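Local coordinates for probable amidase (Thermus thermophilus, PDB 2DC0), which is a probable amidase of the amidase family, a mixed alpha/beta protein built round one large central beta-sheet and modelled with two chains in its assembly, at residues K255-T258 with R259-D263; K185-Y188 with G189-S192. All coordinates share one frame; numbering follows the deposited sequence.

Interaction 1 (K255-T258 with R259-D263)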
ATOM      1  N   LYS A 255      25.813  11.975  15.232  1.00 17.43           N
ATOM      2  CA  LYS A 255      26.666  13.125  14.945  1.00 19.67           C
ATOM      3  C   LYS A 255      26.956  13.256  13.453  1.00 17.85           C
ATOM      4  O   LYS A 255      26.912  14.359  12.899  1.00 16.59           O
ATOM      5  CB  LYS A 255      27.972  13.018  15.742  1.00 22.62           C
ATOM      6  CG  LYS A 255      27.749  13.155  17.252  1.00 28.21           C
ATOM      7  CD  LYS A 255      28.936  12.667  18.077  1.00 31.85           C
ATOM      8  CE  LYS A 255      30.182  13.506  17.851  1.00 34.18           C
ATOM      9  NZ  LYS A 255      31.281  13.041  18.751  1.00 38.86           N
ATOM     10  N   ALA A 256      27.245  12.137  12.797  1.00 15.97           N
ATOM     11  CA  ALA A 256      27.522  12.176  11.363  1.00 15.93           C
ATOM     12  C   ALA A 256      26.285  12.636  10.598  1.00 15.25           C
ATOM     13  O   ALA A 256      26.378  13.458   9.690  1.00 17.73           O
ATOM     14  CB  ALA A 256      27.959  10.803  10.870  1.00 13.69           C
ATOM     15  N   PHE A 257      25.123  12.111  10.970  1.00 16.23           N
ATOM     16  CA  PHE A 257      23.888  12.476  10.292  1.00 15.63           C
ATOM     17  C   PHE A 257      23.576  13.958  10.487  1.00 18.64           C
ATOM     18  O   PHE A 257      23.173  14.650   9.540  1.00 16.05           O
ATOM     19  CB  PHE A 257      22.735  11.621  10.811  1.00 15.77           C
ATOM     20  CG  PHE A 257      21.438  11.838  10.081  1.00 17.84           C
ATOM     21  CD1 PHE A 257      21.354  11.652   8.705  1.00 17.54           C
ATOM     22  CD2 PHE A 257      20.290  12.194  10.776  1.00 16.98           C
ATOM     23  CE1 PHE A 257      20.146  11.815   8.036  1.00 17.55           C
ATOM     24  CE2 PHE A 257      19.078  12.359  10.117  1.00 18.40           C
ATOM     25  CZ  PHE A 257      19.004  12.170   8.744  1.00 17.80           C
ATOM     26  N   THR A 258      23.766  14.443  11.713  1.00 18.51           N
ATOM     27  CA  THR A 258      23.520  15.846  12.032  1.00 20.84           C
ATOM     28  C   THR A 258      24.426  16.752  11.199  1.00 19.94           C
ATOM     29  O   THR A 258      23.997  17.802  10.724  1.00 22.14           O
ATOM     30  CB  THR A 258      23.763  16.118  13.541  1.00 21.56           C
ATOM     31  OG1 THR A 258      22.801  15.391  14.318  1.00 23.49           O
ATOM     32  CG2 THR A 258      23.626  17.605  13.852  1.00 26.31           C
ATOM     33  N   ARG A 259      25.677  16.338  11.025  1.00 21.03           N
ATOM     34  CA  ARG A 259      26.641  17.103  10.231  1.00 22.26           C
ATOM     35  C   ARG A 259      26.123  17.262   8.804  1.00 21.67           C
ATOM     36  O   ARG A 259      26.186  18.349   8.217  1.00 21.02           O
ATOM     37  CB  ARG A 259      27.993  16.385  10.204  1.00 25.26           C
ATOM     38  CG  ARG A 259      28.990  16.949   9.194  1.00 29.85           C
ATOM     39  CD  ARG A 259      30.235  16.072   9.103  1.00 35.22           C
ATOM     40  NE  ARG A 259      31.154  16.530   8.067  1.00 36.90           N
ATOM     41  CZ  ARG A 259      32.264  15.889   7.715  1.00 39.59           C
ATOM     42  NH1 ARG A 259      32.600  14.755   8.316  1.00 40.64           N
ATOM     43  NH2 ARG A 259      33.041  16.382   6.758  1.00 41.22           N
ATOM     44  N   LEU A 260      25.619  16.166   8.244  1.00 20.87           N
ATOM     45  CA  LEU A 260      25.074  16.189   6.894  1.00 19.69           C
ATOM     46  C   LEU A 260      23.912  17.170   6.830  1.00 19.74           C
ATOM     47  O   LEU A 260      23.811  17.972   5.901  1.00 17.84           O
ATOM     48  CB  LEU A 260      24.579  14.795   6.490  1.00 20.62           C
ATOM     49  CG  LEU A 260      23.824  14.730   5.156  1.00 19.25           C
ATOM     50  CD1 LEU A 260      24.749  15.177   4.031  1.00 19.34           C
ATOM     51  CD2 LEU A 260      23.327  13.312   4.907  1.00 18.36           C
ATOM     52  N   LEU A 261      23.025  17.103   7.819  1.00 20.02           N
ATOM     53  CA  LEU A 261      21.884  18.003   7.834  1.00 21.24           C
ATOM     54  C   LEU A 261      22.353  19.454   7.908  1.00 21.78           C
ATOM     55  O   LEU A 261      21.760  20.339   7.288  1.00 21.31           O
ATOM     56  CB  LEU A 261      20.955  17.670   9.008  1.00 21.19           C
ATOM     57  CG  LEU A 261      20.363  16.251   8.977  1.00 20.97           C
ATOM     58  CD1 LEU A 261      19.253  16.131  10.017  1.00 19.22           C
ATOM     59  CD2 LEU A 261      19.816  15.950   7.591  1.00 16.93           C
ATOM     60  N   GLU A 262      23.435  19.688   8.643  1.00 21.95           N
ATOM     61  CA  GLU A 262      23.994  21.028   8.794  1.00 25.14           C
ATOM     62  C   GLU A 262      24.619  21.547   7.500  1.00 24.60           C
ATOM     63  O   GLU A 262      24.603  22.748   7.245  1.00 25.20           O
ATOM     64  CB  GLU A 262      25.053  21.038   9.903  1.00 26.88           C
ATOM     65  CG  GLU A 262      24.504  20.923  11.324  1.00 34.66           C
ATOM     66  CD  GLU A 262      23.845  22.205  11.805  1.00 37.93           C
ATOM     67  OE1 GLU A 262      24.515  23.258  11.780  1.00 40.87           O
ATOM     68  OE2 GLU A 262      22.665  22.160  12.213  1.00 40.23           O
ATOM     69  N   ASP A 263      25.170  20.649   6.686  1.00 23.74           N
ATOM     70  CA  ASP A 263      25.800  21.056   5.432  1.00 23.71           C
ATOM     71  C   ASP A 263      24.865  21.190   4.230  1.00 22.88           C
ATOM     72  O   ASP A 263      25.150  21.967   3.315  1.00 22.61           O
ATOM     73  CB  ASP A 263      26.940  20.097   5.060  1.00 25.10           C
ATOM     74  CG  ASP A 263      28.169  20.261   5.949  1.00 27.22           C
ATOM     75  OD1 ASP A 263      28.477  21.405   6.344  1.00 30.24           O
ATOM     76  OD2 ASP A 263      28.842  19.247   6.228  1.00 28.25           O
TER

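Interaction 2 (K185-Y188 with G189-S192)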
ATOM      1  N   LYS A 185      16.887  -0.702  -3.445  1.00 15.22           N
ATOM      2  CA  LYS A 185      15.672  -1.511  -3.336  1.00 15.94           C
ATOM      3  C   LYS A 185      14.603  -0.740  -4.099  1.00 16.43           C
ATOM      4  O   LYS A 185      14.066   0.249  -3.593  1.00 15.23           O
ATOM      5  CB  LYS A 185      15.209  -1.681  -1.885  1.00 15.66           C
ATOM      6  CG  LYS A 185      13.932  -2.543  -1.779  1.00 15.53           C
ATOM      7  CD  LYS A 185      13.177  -2.341  -0.467  1.00 15.80           C
ATOM      8  CE  LYS A 185      12.438  -1.009  -0.450  1.00 17.29           C
ATOM      9  NZ  LYS A 185      11.385  -0.958  -1.512  1.00 16.48           N
ATOM     10  N   PRO A 186      14.287  -1.174  -5.328  1.00 16.37           N
ATOM     11  CA  PRO A 186      13.277  -0.499  -6.143  1.00 17.08           C
ATOM     12  C   PRO A 186      11.892  -0.663  -5.543  1.00 17.18           C
ATOM     13  O   PRO A 186      11.710  -1.371  -4.544  1.00 17.04           O
ATOM     14  CB  PRO A 186      13.372  -1.214  -7.492  1.00 16.12           C
ATOM     15  CG  PRO A 186      14.765  -1.773  -7.506  1.00 18.29           C
ATOM     16  CD  PRO A 186      14.926  -2.262  -6.087  1.00 17.82           C
ATOM     17  N   SER A 187      10.916  -0.009  -6.159  1.00 16.06           N
ATOM     18  CA  SER A 187       9.534  -0.126  -5.708  1.00 16.29           C
ATOM     19  C   SER A 187       9.197  -1.607  -5.779  1.00 16.26           C
ATOM     20  O   SER A 187       9.700  -2.330  -6.646  1.00 14.60           O
ATOM     21  CB  SER A 187       8.592   0.642  -6.640  1.00 15.24           C
ATOM     22  OG  SER A 187       8.840   2.040  -6.585  1.00 15.96           O
ATOM     23  N   TYR A 188       8.342  -2.058  -4.873  1.00 16.64           N
ATOM     24  CA  TYR A 188       7.937  -3.459  -4.845  1.00 17.75           C
ATOM     25  C   TYR A 188       7.500  -3.939  -6.230  1.00 18.55           C
ATOM     26  O   TYR A 188       6.798  -3.225  -6.947  1.00 17.91           O
ATOM     27  CB  TYR A 188       6.779  -3.649  -3.859  1.00 17.65           C
ATOM     28  CG  TYR A 188       6.238  -5.059  -3.811  1.00 19.56           C
ATOM     29  CD1 TYR A 188       6.866  -6.044  -3.047  1.00 18.18           C
ATOM     30  CD2 TYR A 188       5.091  -5.411  -4.530  1.00 19.47           C
ATOM     31  CE1 TYR A 188       6.365  -7.342  -2.998  1.00 18.11           C
ATOM     32  CE2 TYR A 188       4.585  -6.709  -4.487  1.00 18.30           C
ATOM     33  CZ  TYR A 188       5.224  -7.666  -3.721  1.00 19.05           C
ATOM     34  OH  TYR A 188       4.720  -8.952  -3.683  1.00 18.92           O
ATOM     35  N   GLY A 189       7.944  -5.137  -6.604  1.00 19.07           N
ATOM     36  CA  GLY A 189       7.556  -5.724  -7.872  1.00 19.40           C
ATOM     37  C   GLY A 189       8.171  -5.216  -9.162  1.00 22.95           C
ATOM     38  O   GLY A 189       7.990  -5.845 -10.205  1.00 22.14           O
ATOM     39  N   ARG A 190       8.891  -4.101  -9.122  1.00 22.09           N
ATOM     40  CA  ARG A 190       9.484  -3.583 -10.350  1.00 23.92           C
ATOM     41  C   ARG A 190      10.433  -4.614 -10.973  1.00 23.27           C
ATOM     42  O   ARG A 190      10.454  -4.791 -12.192  1.00 22.50           O
ATOM     43  CB  ARG A 190      10.221  -2.272 -10.083  1.00 24.71           C
ATOM     44  CG  ARG A 190      10.681  -1.582 -11.352  1.00 29.68           C
ATOM     45  CD  ARG A 190      11.338  -0.253 -11.045  1.00 31.52           C
ATOM     46  NE  ARG A 190      10.389   0.743 -10.546  1.00 34.36           N
ATOM     47  CZ  ARG A 190       9.484   1.364 -11.297  1.00 34.42           C
ATOM     48  NH1 ARG A 190       9.392   1.098 -12.593  1.00 32.68           N
ATOM     49  NH2 ARG A 190       8.680   2.270 -10.753  1.00 33.44           N
ATOM     50  N   VAL A 191      11.217  -5.290 -10.139  1.00 21.66           N
ATOM     51  CA  VAL A 191      12.132  -6.322 -10.622  1.00 20.90           C
ATOM     52  C   VAL A 191      11.500  -7.658 -10.244  1.00 21.95           C
ATOM     53  O   VAL A 191      11.190  -7.901  -9.077  1.00 20.97           O
ATOM     54  CB  VAL A 191      13.532  -6.200  -9.974  1.00 21.13           C
ATOM     55  CG1 VAL A 191      14.430  -7.338 -10.450  1.00 19.47           C
ATOM     56  CG2 VAL A 191      14.158  -4.861 -10.345  1.00 18.24           C
ATOM     57  N   SER A 192      11.297  -8.518 -11.235  1.00 20.39           N
ATOM     58  CA  SER A 192      10.665  -9.809 -10.996  1.00 21.17           C
ATOM     59  C   SER A 192      11.409 -10.738 -10.056  1.00 20.57           C
ATOM     60  O   SER A 192      12.627 -10.893 -10.139  1.00 22.55           O
ATOM     61  CB  SER A 192      10.431 -10.543 -12.317  1.00 20.84           C
ATOM     62  OG  SER A 192       9.910 -11.834 -12.071  1.00 20.58           O
TER
HETATM   63  O   HOH W   1      11.769  -4.387  -7.408  1.00 17.96           O

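Interaction 1 (K255-T258 with R259-D263)
F257 and L261, one turn apart on helix 251-263, meet ring to branch. F257 swings its ring forward because CG lies anti to the backbone N (chi1 -175°), while L261 keeps CG beside its own N (chi1 -61°), which tips the side chain back toward F257. The two meet over one face in a CH-pi contact, with L261 CG 4.3 Å from the centroid of the F257 ring and nearly above its centre. From there the methyls reach the rim of the same face: L261 CD1 is 3.8 Å from F257 CE2, and L261 CD2 lies 4.0 Å from F257 CZ. Flat and branched apolar groups suit this spot, since both rest on V240 of strand 237-240. L260 and A256 share the inward side, both touching F400; the small methyl of A256, also on A401, suits a close approach to strand 395-403. On the outer side, T258 holds OG1 beside its backbone N, where it bonds back to R254 O, and CG2 faces E262 CG at 4.3 Å. R259 runs extended away from the helix, as a long charged chain can. Regular i to i+4 bonds join the turns, among them L261 N to F257 O at 3.0 Å. The chemistry is that of an amphipathic helix: its apolar side packs on strands 237-240, 395-403 and 406-413 (L410), while K255, T258, R259 and E262 are exposed.

Interaction 2 (K185-Y188 with G189-S192)
P186 packs against the last residue of the turn and the one after it, its CG 4.2 Å from V191 CG2 and its CB 4.2 Å from R190 CD. The rigid ring and the branched valine make a compact apolar corner, set against helix 213-224 through T220 and L223. Beside it a water bridges the two arms of the loop, giving a proton to S187 O at 3.0 Å and accepting one from V191 N at 2.9 Å. S187 O is thus gripped twice, for R190 N also bonds to it at 3.1 Å in a fairly straight link (166°). That bond closes a type II beta turn from S187 to R190, which reverses the chain after strand 182-185 of the central sheet. G189 fills the third place, where the positive phi of 75° suits a residue without a side chain. R190 is bent at chi3 (-69°), which brings its guanidinium edge round to S187 OG; the two do not bond to each other but share D419, and a second salt bridge goes to E226. Looser is the outer side of the turn, where G189 is exposed and its CA lies over one face of the Y188 ring. Y188, whose CB points away from 189-192, is anchored elsewhere: its OH bonds to R201 O, its ring meets H205 edge-to-face, and E335 of the second subunit packs against it.

Overall arrangement
Interactions 1 and 2 are separate, their centres 30 Å apart and their nearest atoms about 17 Å apart. Both are tied to the same large mixed sheet, interaction 1 by packing on it and interaction 2 by continuing one of its strands. Interaction 2 follows strand 182-185, near the middle of the strand order and 12 Å from the centre of the chain, whereas interaction 1, 24 Å out, lies on a helix that comes in the sequence between strands 237-240 and 270-273, at one end of that order. Strand 395-403 connects them: it touches A256 and L260, and it pairs with strand 182-185, T395 bonding to K185. Only 185-192 also meets the second subunit, through Y188 and R190.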